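Local coordinates for protein beta-1,4-exocellulase (Thermobifida fusca, PDB 4B4H) that probably hydrolyses beta-1,4 glycosidic bonds of cellulose as a family 6 cellobiohydrolase, this chain being its catalytic domain, at residues 11-16 and 67-72; 73-78 and 125-130. All coordinates share one frame; numbering follows the deposited sequence.

How the contacts relate
Contact 1 and contact 2 show how a beta/alpha barrel uses different chemistry at its margin and within its sheet. Both reach the same sheet: contact 2 joins strand 75-81 to strand 127-133, while contact 1 ties strand 11-12, the neighbour of 75-81, and the residues just after it to the end of helix 59-70. Contact 2 is mostly buried and rests on repeated backbone bonds with apolar packing; contact 1 is partly exposed, smaller, and depends on one side-chain amide and a water. The two meet where helix passes into strand: Lys-11 NZ forms a salt bridge with Asp-73 OD2 (2.8 Å), Asn-126 ND2 probably bonds to Gly-72 O (2.6 Å), and Tyr-13 packs on Ile-77.

Contact 1 (11-16 and 67-72); sequences KLYVNP and VRQSGG
Tyr-13 and Gln-69 face each other with CA atoms 7.1 Å apart, where residues 11-16, leaving strand 11-12, pass the last turn of helix 59-70. No backbone-to-backbone hydrogen bond spans the gap; the Gln-69 side chain does. Its CG stands anti to the carbonyl carbon (chi1 -67°) and the chain runs on extended, carrying the amide to the peptide groups of Val-14. There it behaves like a strand neighbour: Val-14 N donates to Gln-69 OE1 (2.9 Å, nearly straight at 168°), and Gln-69 NE2 donates to Val-14 O at 2.9 Å. Both acceptors are met in the carbonyl plane, on a lone pair. A water donates to Gln-69 OE1 and to Leu-12 O at 2.7 Å, extending the bridge two residues back from Val-14, while Glu-65 on the same helix takes a further bond from NE2. The Tyr-13 ring lies within 8° of parallel to the amide plane, its CD1 3.6 Å from Gln-69 OE1, and its hydroxyl is bonded to His-62. Beyond, Ser-70 OG donates to Val-67 O (2.7 Å), is also hydrogen-bonded to Tyr-124 OH and accepts from Gly-72 N, an ST turn at the helix end, where Gly-71 takes positive phi. With two protein bonds across the contact, a water and Glu-65 gripping it, the amide is fixed in rotation, and one glutamine side chain satisfies both the N-H and the C=O of Val-14.

Contact 2 (73-78 and 125-130); sequences DPLTIQ and ENLRIV
Leu-75 is bonded twice, its N to Asn-126 O and its O to Arg-128 N (2.7 Å), in a parallel ladder between strands 75-78 and 127-130, whose axes approach to 4.8 Å at 24°. Ile-77 repeats this, with Arg-128 O and Val-130 N. CA-H...O contacts fill in between, as from Thr-76 CA to Arg-128 O (3.3 Å). With intervening helix 103-121 this forms a beta-alpha-beta unit, the repeating element of the family 6 distorted barrel. Apolar packing occupies both faces. Leu-75 CD2 lies beside Leu-127 CD1 at 4.1 Å, and Ile-77 CG2 meets Ile-129 CG1, on the face where Leu-75 and Ile-77 also touch helix 59-70; on the other, Thr-76 CG2 touches Val-130 CG2 at 3.7 Å. At the strand starts Asn-126 lies alongside Pro-74, its OD1 3.4 Å from Pro-74 CG, and its ND2 bonds to Gly-72 O. The Arg-128 guanidinium lies flat over Pro-74, whose CB sits 3.4 Å from CZ; a bend at chi2 (139°) brings it there. Arg-128 NH1 bonds to the backbone oxygens of Pro-6 and Glu-8, and Thr-76 OG1 also bonds to Pro-6 O. With an alanine at Arg-128, Glu-8 O would probably lose its arginine donor and the Pro-74 ring its cover on one side, leaving Pro-6 O to Thr-76 OG1. Backbone bonds thus set the pairing, while Arg-128 ties the strand starts to the segment before strand 11-12.

Contact 1 (11-16 and 67-72)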
ATOM      1  N   LYS A  11      16.017 -12.965   7.703  1.00 11.38           N
ATOM      2  CA  LYS A  11      14.775 -13.725   7.756  1.00 11.29           C
ATOM      3  C   LYS A  11      13.612 -12.729   7.826  1.00 10.94           C
ATOM      4  O   LYS A  11      13.787 -11.601   8.290  1.00 10.75           O
ATOM      5  CB  LYS A  11      14.733 -14.619   9.003  1.00 11.84           C
ATOM      6  CG  LYS A  11      15.458 -15.958   8.892  1.00 12.55           C
ATOM      7  CD  LYS A  11      16.799 -15.917   9.604  1.00 13.29           C
ATOM      8  CE  LYS A  11      17.016 -17.149  10.469  1.00 13.55           C
ATOM      9  NZ  LYS A  11      18.446 -17.365  10.833  1.00 14.31           N
ATOM     10  N   LEU A  12      12.436 -13.139   7.375  1.00 10.77           N
ATOM     11  CA  LEU A  12      11.259 -12.281   7.462  1.00 10.73           C
ATOM     12  C   LEU A  12      10.259 -12.799   8.498  1.00 10.49           C
ATOM     13  O   LEU A  12       9.995 -13.997   8.584  1.00 11.21           O
ATOM     14  CB  LEU A  12      10.582 -12.105   6.089  1.00 10.55           C
ATOM     15  CG  LEU A  12      11.464 -11.968   4.833  1.00 10.58           C
ATOM     16  CD1 LEU A  12      10.603 -11.979   3.570  1.00 10.61           C
ATOM     17  CD2 LEU A  12      12.379 -10.744   4.869  1.00 10.71           C
ATOM     18  N   TYR A  13       9.700 -11.873   9.277  1.00  9.91           N
ATOM     19  CA  TYR A  13       8.670 -12.187  10.276  1.00  9.86           C
ATOM     20  C   TYR A  13       7.489 -12.952   9.675  1.00  9.61           C
ATOM     21  O   TYR A  13       7.030 -12.609   8.591  1.00  9.39           O
ATOM     22  CB  TYR A  13       8.131 -10.887  10.883  1.00  9.96           C
ATOM     23  CG  TYR A  13       7.128 -11.083  11.991  1.00  9.94           C
ATOM     24  CD1 TYR A  13       7.488 -11.730  13.168  1.00  9.99           C
ATOM     25  CD2 TYR A  13       5.804 -10.644  11.857  1.00  9.51           C
ATOM     26  CE1 TYR A  13       6.581 -11.916  14.191  1.00 10.11           C
ATOM     27  CE2 TYR A  13       4.881 -10.825  12.883  1.00  9.87           C
ATOM     28  CZ  TYR A  13       5.284 -11.479  14.048  1.00  9.94           C
ATOM     29  OH  TYR A  13       4.424 -11.680  15.106  1.00 10.01           O
ATOM     30  N   VAL A  14       6.991 -13.960  10.393  1.00  9.42           N
ATOM     31  CA  VAL A  14       5.722 -14.620  10.032  1.00  9.82           C
ATOM     32  C   VAL A  14       4.714 -14.351  11.153  1.00  9.95           C
ATOM     33  O   VAL A  14       4.947 -14.694  12.315  1.00 10.20           O
ATOM     34  CB  VAL A  14       5.879 -16.145   9.770  1.00  9.72           C
ATOM     35  CG1 VAL A  14       4.557 -16.779   9.350  1.00  9.86           C
ATOM     36  CG2 VAL A  14       6.918 -16.394   8.686  1.00  9.96           C
ATOM     37  N   ASN A  15       3.595 -13.730  10.803  1.00 10.25           N
ATOM     38  CA  ASN A  15       2.596 -13.352  11.797  1.00 10.53           C
ATOM     39  C   ASN A  15       1.768 -14.573  12.147  1.00 10.70           C
ATOM     40  O   ASN A  15       1.028 -15.078  11.292  1.00 10.88           O
ATOM     41  CB  ASN A  15       1.713 -12.220  11.266  1.00 10.40           C
ATOM     42  CG  ASN A  15       0.621 -11.803  12.242  1.00 10.60           C
ATOM     43  OD1 ASN A  15       0.412 -12.445  13.274  1.00 10.62           O
ATOM     44  ND2 ASN A  15      -0.091 -10.735  11.911  1.00 10.73           N
ATOM     45  N   PRO A  16       1.900 -15.069  13.398  1.00 11.08           N
ATOM     46  CA  PRO A  16       1.230 -16.319  13.763  1.00 11.22           C
ATOM     47  C   PRO A  16      -0.286 -16.201  13.638  1.00 11.30           C
ATOM     48  O   PRO A  16      -0.944 -17.155  13.239  1.00 12.00           O
ATOM     49  CB  PRO A  16       1.602 -16.517  15.240  1.00 11.25           C
ATOM     50  CG  PRO A  16       2.714 -15.562  15.520  1.00 10.86           C
ATOM     51  CD  PRO A  16       2.518 -14.420  14.569  1.00 10.84           C
ATOM     52  N   VAL A  67      11.646 -11.425  17.537  1.00 10.79           N
ATOM     53  CA  VAL A  67      12.928 -11.689  18.208  1.00 11.28           C
ATOM     54  C   VAL A  67      13.134 -13.202  18.337  1.00 11.78           C
ATOM     55  O   VAL A  67      14.188 -13.735  17.971  1.00 11.33           O
ATOM     56  CB  VAL A  67      12.997 -10.979  19.586  1.00 11.66           C
ATOM     57  CG1 VAL A  67      14.103 -11.542  20.452  1.00 11.65           C
ATOM     58  CG2 VAL A  67      13.209  -9.489  19.396  1.00 10.88           C
ATOM     59  N   ARG A  68      12.106 -13.891  18.818  1.00 12.27           N
ATOM     60  CA  ARG A  68      12.154 -15.342  18.931  1.00 12.93           C
ATOM     61  C   ARG A  68      12.435 -16.008  17.587  1.00 12.74           C
ATOM     62  O   ARG A  68      13.299 -16.881  17.502  1.00 13.67           O
ATOM     63  CB  ARG A  68      10.863 -15.855  19.554  1.00 13.92           C
ATOM     64  CG  ARG A  68      10.807 -17.356  19.795  1.00 15.03           C
ATOM     65  CD  ARG A  68       9.514 -17.729  20.510  1.00 16.27           C
ATOM     66  NE  ARG A  68       9.559 -17.342  21.918  1.00 17.19           N
ATOM     67  CZ  ARG A  68       9.041 -16.222  22.427  1.00 17.19           C
ATOM     68  NH1 ARG A  68       8.422 -15.339  21.644  1.00 16.92           N
ATOM     69  NH2 ARG A  68       9.159 -15.984  23.724  1.00 17.70           N
ATOM     70  N   GLN A  69      11.744 -15.572  16.532  1.00 11.98           N
ATOM     71  CA  GLN A  69      11.945 -16.158  15.199  1.00 11.80           C
ATOM     72  C   GLN A  69      13.326 -15.883  14.604  1.00 11.66           C
ATOM     73  O   GLN A  69      13.767 -16.612  13.716  1.00 11.43           O
ATOM     74  CB  GLN A  69      10.875 -15.664  14.211  1.00 11.76           C
ATOM     75  CG  GLN A  69       9.467 -16.129  14.510  1.00 11.54           C
ATOM     76  CD  GLN A  69       8.435 -15.522  13.571  1.00 11.45           C
ATOM     77  OE1 GLN A  69       8.763 -15.012  12.491  1.00 11.40           O
ATOM     78  NE2 GLN A  69       7.187 -15.539  13.998  1.00 11.60           N
ATOM     79  N   SER A  70      13.998 -14.833  15.088  1.00 11.88           N
ATOM     80  CA  SER A  70      15.300 -14.418  14.567  1.00 11.90           C
ATOM     81  C   SER A  70      16.422 -15.393  14.905  1.00 12.16           C
ATOM     82  O   SER A  70      17.310 -15.609  14.092  1.00 11.47           O
ATOM     83  CB  SER A  70      15.662 -13.012  15.059  1.00 11.96           C
ATOM     84  OG  SER A  70      16.196 -13.021  16.373  1.00 11.97           O
ATOM     85  N   GLY A  71      16.373 -15.970  16.103  1.00 12.76           N
ATOM     86  CA  GLY A  71      17.428 -16.872  16.579  1.00 13.74           C
ATOM     87  C   GLY A  71      18.786 -16.222  16.787  1.00 14.23           C
ATOM     88  O   GLY A  71      19.767 -16.907  17.071  1.00 14.91           O
ATOM     89  N   GLY A  72      18.854 -14.901  16.651  1.00 14.62           N
ATOM     90  CA  GLY A  72      20.120 -14.194  16.777  1.00 14.60           C
ATOM     91  C   GLY A  72      20.661 -13.653  15.463  1.00 14.46           C
ATOM     92  O   GLY A  72      21.578 -12.836  15.470  1.00 14.35           O
TER
HETATM   93  O   HOH W   1      10.571 -15.841  10.436  1.00 13.95           O

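Contact 2 (73-78 and 125-130)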
ATOM      1  N   ASP A  73      20.097 -14.117  14.344  1.00 14.54           N
ATOM      2  CA  ASP A  73      20.449 -13.622  13.007  1.00 14.16           C
ATOM      3  C   ASP A  73      19.505 -12.481  12.610  1.00 13.26           C
ATOM      4  O   ASP A  73      18.434 -12.346  13.215  1.00 13.17           O
ATOM      5  CB  ASP A  73      20.338 -14.747  11.974  1.00 15.36           C
ATOM      6  CG  ASP A  73      21.243 -15.930  12.288  1.00 16.56           C
ATOM      7  OD1 ASP A  73      22.478 -15.744  12.357  1.00 17.69           O
ATOM      8  OD2 ASP A  73      20.709 -17.049  12.462  1.00 17.64           O
ATOM      9  N   PRO A  74      19.889 -11.658  11.607  1.00 12.68           N
ATOM     10  CA  PRO A  74      18.986 -10.567  11.208  1.00 12.07           C
ATOM     11  C   PRO A  74      17.580 -11.033  10.801  1.00 11.53           C
ATOM     12  O   PRO A  74      17.443 -12.021  10.095  1.00 12.46           O
ATOM     13  CB  PRO A  74      19.720  -9.915  10.031  1.00 12.20           C
ATOM     14  CG  PRO A  74      21.171 -10.201  10.293  1.00 12.39           C
ATOM     15  CD  PRO A  74      21.187 -11.577  10.899  1.00 12.73           C
ATOM     16  N   LEU A  75      16.551 -10.327  11.275  1.00 10.48           N
ATOM     17  CA  LEU A  75      15.160 -10.586  10.903  1.00  9.65           C
ATOM     18  C   LEU A  75      14.419  -9.261  10.749  1.00  9.43           C
ATOM     19  O   LEU A  75      14.736  -8.295  11.446  1.00  9.22           O
ATOM     20  CB  LEU A  75      14.456 -11.494  11.931  1.00  9.58           C
ATOM     21  CG  LEU A  75      13.007 -11.904  11.583  1.00  9.45           C
ATOM     22  CD1 LEU A  75      12.701 -13.354  11.940  1.00  9.86           C
ATOM     23  CD2 LEU A  75      11.998 -10.971  12.246  1.00  9.43           C
ATOM     24  N   THR A  76      13.405  -9.265   9.875  1.00  8.86           N
ATOM     25  CA  THR A  76      12.715  -8.071   9.432  1.00  8.55           C
ATOM     26  C   THR A  76      11.208  -8.242   9.582  1.00  7.86           C
ATOM     27  O   THR A  76      10.612  -9.190   9.054  1.00  7.78           O
ATOM     28  CB  THR A  76      13.117  -7.763   7.981  1.00  8.62           C
ATOM     29  OG1 THR A  76      14.532  -7.586   7.946  1.00  8.91           O
ATOM     30  CG2 THR A  76      12.445  -6.494   7.460  1.00  8.98           C
ATOM     31  N   ILE A  77      10.618  -7.324  10.348  1.00  7.51           N
ATOM     32  CA  ILE A  77       9.165  -7.241  10.574  1.00  7.27           C
ATOM     33  C   ILE A  77       8.656  -5.913  10.021  1.00  7.06           C
ATOM     34  O   ILE A  77       9.263  -4.858  10.234  1.00  7.09           O
ATOM     35  CB  ILE A  77       8.765  -7.376  12.074  1.00  7.18           C
ATOM     36  CG1 ILE A  77       7.236  -7.351  12.244  1.00  7.17           C
ATOM     37  CG2 ILE A  77       9.407  -6.273  12.919  1.00  7.14           C
ATOM     38  CD1 ILE A  77       6.723  -7.675  13.634  1.00  7.23           C
ATOM     39  N   GLN A  78       7.532  -5.980   9.354  1.00  7.08           N
ATOM     40  CA  GLN A  78       6.982  -4.790   8.777  1.00  7.05           C
ATOM     41  C   GLN A  78       5.791  -4.312   9.624  1.00  6.94           C
ATOM     42  O   GLN A  78       5.039  -5.039   9.982  1.00  7.08           O
ATOM     43  CB  GLN A  78       6.532  -5.058   7.335  1.00 20.00           C
ATOM     44  CG  GLN A  78       7.588  -5.538   6.373  1.00 20.00           C
ATOM     45  CD  GLN A  78       6.977  -6.132   5.148  1.00 20.00           C
ATOM     46  OE1 GLN A  78       6.747  -7.279   5.070  1.00 20.00           O
ATOM     47  NE2 GLN A  78       6.723  -5.315   4.208  1.00 20.00           N
ATOM     48  N   GLU A 125      20.206  -5.890  18.087  1.00 16.56           N
ATOM     49  CA  GLU A 125      20.823  -5.341  16.876  1.00 16.23           C
ATOM     50  C   GLU A 125      20.305  -5.970  15.589  1.00 15.52           C
ATOM     51  O   GLU A 125      20.189  -5.299  14.565  1.00 16.42           O
ATOM     52  CB  GLU A 125      22.350  -5.481  16.930  1.00 16.62           C
ATOM     53  CG  GLU A 125      23.073  -4.780  15.782  1.00 17.97           C
ATOM     54  CD  GLU A 125      22.913  -3.272  15.830  1.00 18.68           C
ATOM     55  OE1 GLU A 125      23.193  -2.680  16.895  1.00 19.00           O
ATOM     56  OE2 GLU A 125      22.500  -2.674  14.813  1.00 18.36           O
ATOM     57  N   ASN A 126      20.007  -7.261  15.646  1.00 14.57           N
ATOM     58  CA  ASN A 126      19.652  -7.987  14.436  1.00 13.69           C
ATOM     59  C   ASN A 126      18.161  -7.952  14.087  1.00 12.80           C
ATOM     60  O   ASN A 126      17.734  -8.639  13.168  1.00 13.23           O
ATOM     61  CB  ASN A 126      20.195  -9.432  14.488  1.00 14.38           C
ATOM     62  CG  ASN A 126      21.634  -9.544  13.978  1.00 14.71           C
ATOM     63  OD1 ASN A 126      22.095  -8.719  13.184  1.00 14.65           O
ATOM     64  ND2 ASN A 126      22.341 -10.585  14.415  1.00 15.55           N
ATOM     65  N   LEU A 127      17.370  -7.163  14.822  1.00 11.73           N
ATOM     66  CA  LEU A 127      15.975  -6.937  14.450  1.00 11.11           C
ATOM     67  C   LEU A 127      15.862  -5.678  13.602  1.00 10.41           C
ATOM     68  O   LEU A 127      16.352  -4.618  13.987  1.00 10.55           O
ATOM     69  CB  LEU A 127      15.069  -6.815  15.679  1.00 10.86           C
ATOM     70  CG  LEU A 127      13.574  -6.619  15.406  1.00 11.10           C
ATOM     71  CD1 LEU A 127      12.974  -7.823  14.702  1.00 11.23           C
ATOM     72  CD2 LEU A 127      12.849  -6.298  16.698  1.00 11.20           C
ATOM     73  N   ARG A 128      15.202  -5.802  12.455  1.00  9.74           N
ATOM     74  CA  ARG A 128      14.998  -4.664  11.564  1.00  9.46           C
ATOM     75  C   ARG A 128      13.501  -4.413  11.517  1.00  8.66           C
ATOM     76  O   ARG A 128      12.726  -5.326  11.208  1.00  8.72           O
ATOM     77  CB  ARG A 128      15.574  -4.986  10.181  1.00  9.81           C
ATOM     78  CG  ARG A 128      17.097  -4.997  10.145  1.00 10.41           C
ATOM     79  CD  ARG A 128      17.587  -6.150   9.305  1.00 11.25           C
ATOM     80  NE  ARG A 128      19.034  -6.328   9.402  1.00 11.54           N
ATOM     81  CZ  ARG A 128      19.770  -6.870   8.437  1.00 12.07           C
ATOM     82  NH1 ARG A 128      19.193  -7.262   7.302  1.00 12.51           N
ATOM     83  NH2 ARG A 128      21.078  -7.018   8.597  1.00 12.41           N
ATOM     84  N   ILE A 129      13.087  -3.202  11.900  1.00  7.72           N
ATOM     85  CA  ILE A 129      11.683  -2.837  11.854  1.00  7.19           C
ATOM     86  C   ILE A 129      11.529  -1.918  10.658  1.00  6.75           C
ATOM     87  O   ILE A 129      12.051  -0.819  10.663  1.00  6.98           O
ATOM     88  CB  ILE A 129      11.236  -2.099  13.134  1.00  7.09           C
ATOM     89  CG1 ILE A 129      11.525  -2.946  14.380  1.00  7.06           C
ATOM     90  CG2 ILE A 129       9.752  -1.746  13.093  1.00  7.15           C
ATOM     91  CD1 ILE A 129      11.152  -2.267  15.684  1.00  7.28           C
ATOM     92  N   VAL A 130      10.834  -2.403   9.629  1.00  6.50           N
ATOM     93  CA  VAL A 130      10.493  -1.594   8.466  1.00  6.20           C
ATOM     94  C   VAL A 130       9.099  -1.041   8.757  1.00  6.16           C
ATOM     95  O   VAL A 130       8.185  -1.817   8.996  1.00  6.27           O
ATOM     96  CB  VAL A 130      10.469  -2.451   7.182  1.00  6.31           C
ATOM     97  CG1 VAL A 130       9.872  -1.673   6.024  1.00  6.40           C
ATOM     98  CG2 VAL A 130      11.867  -2.924   6.831  1.00  6.57           C
TER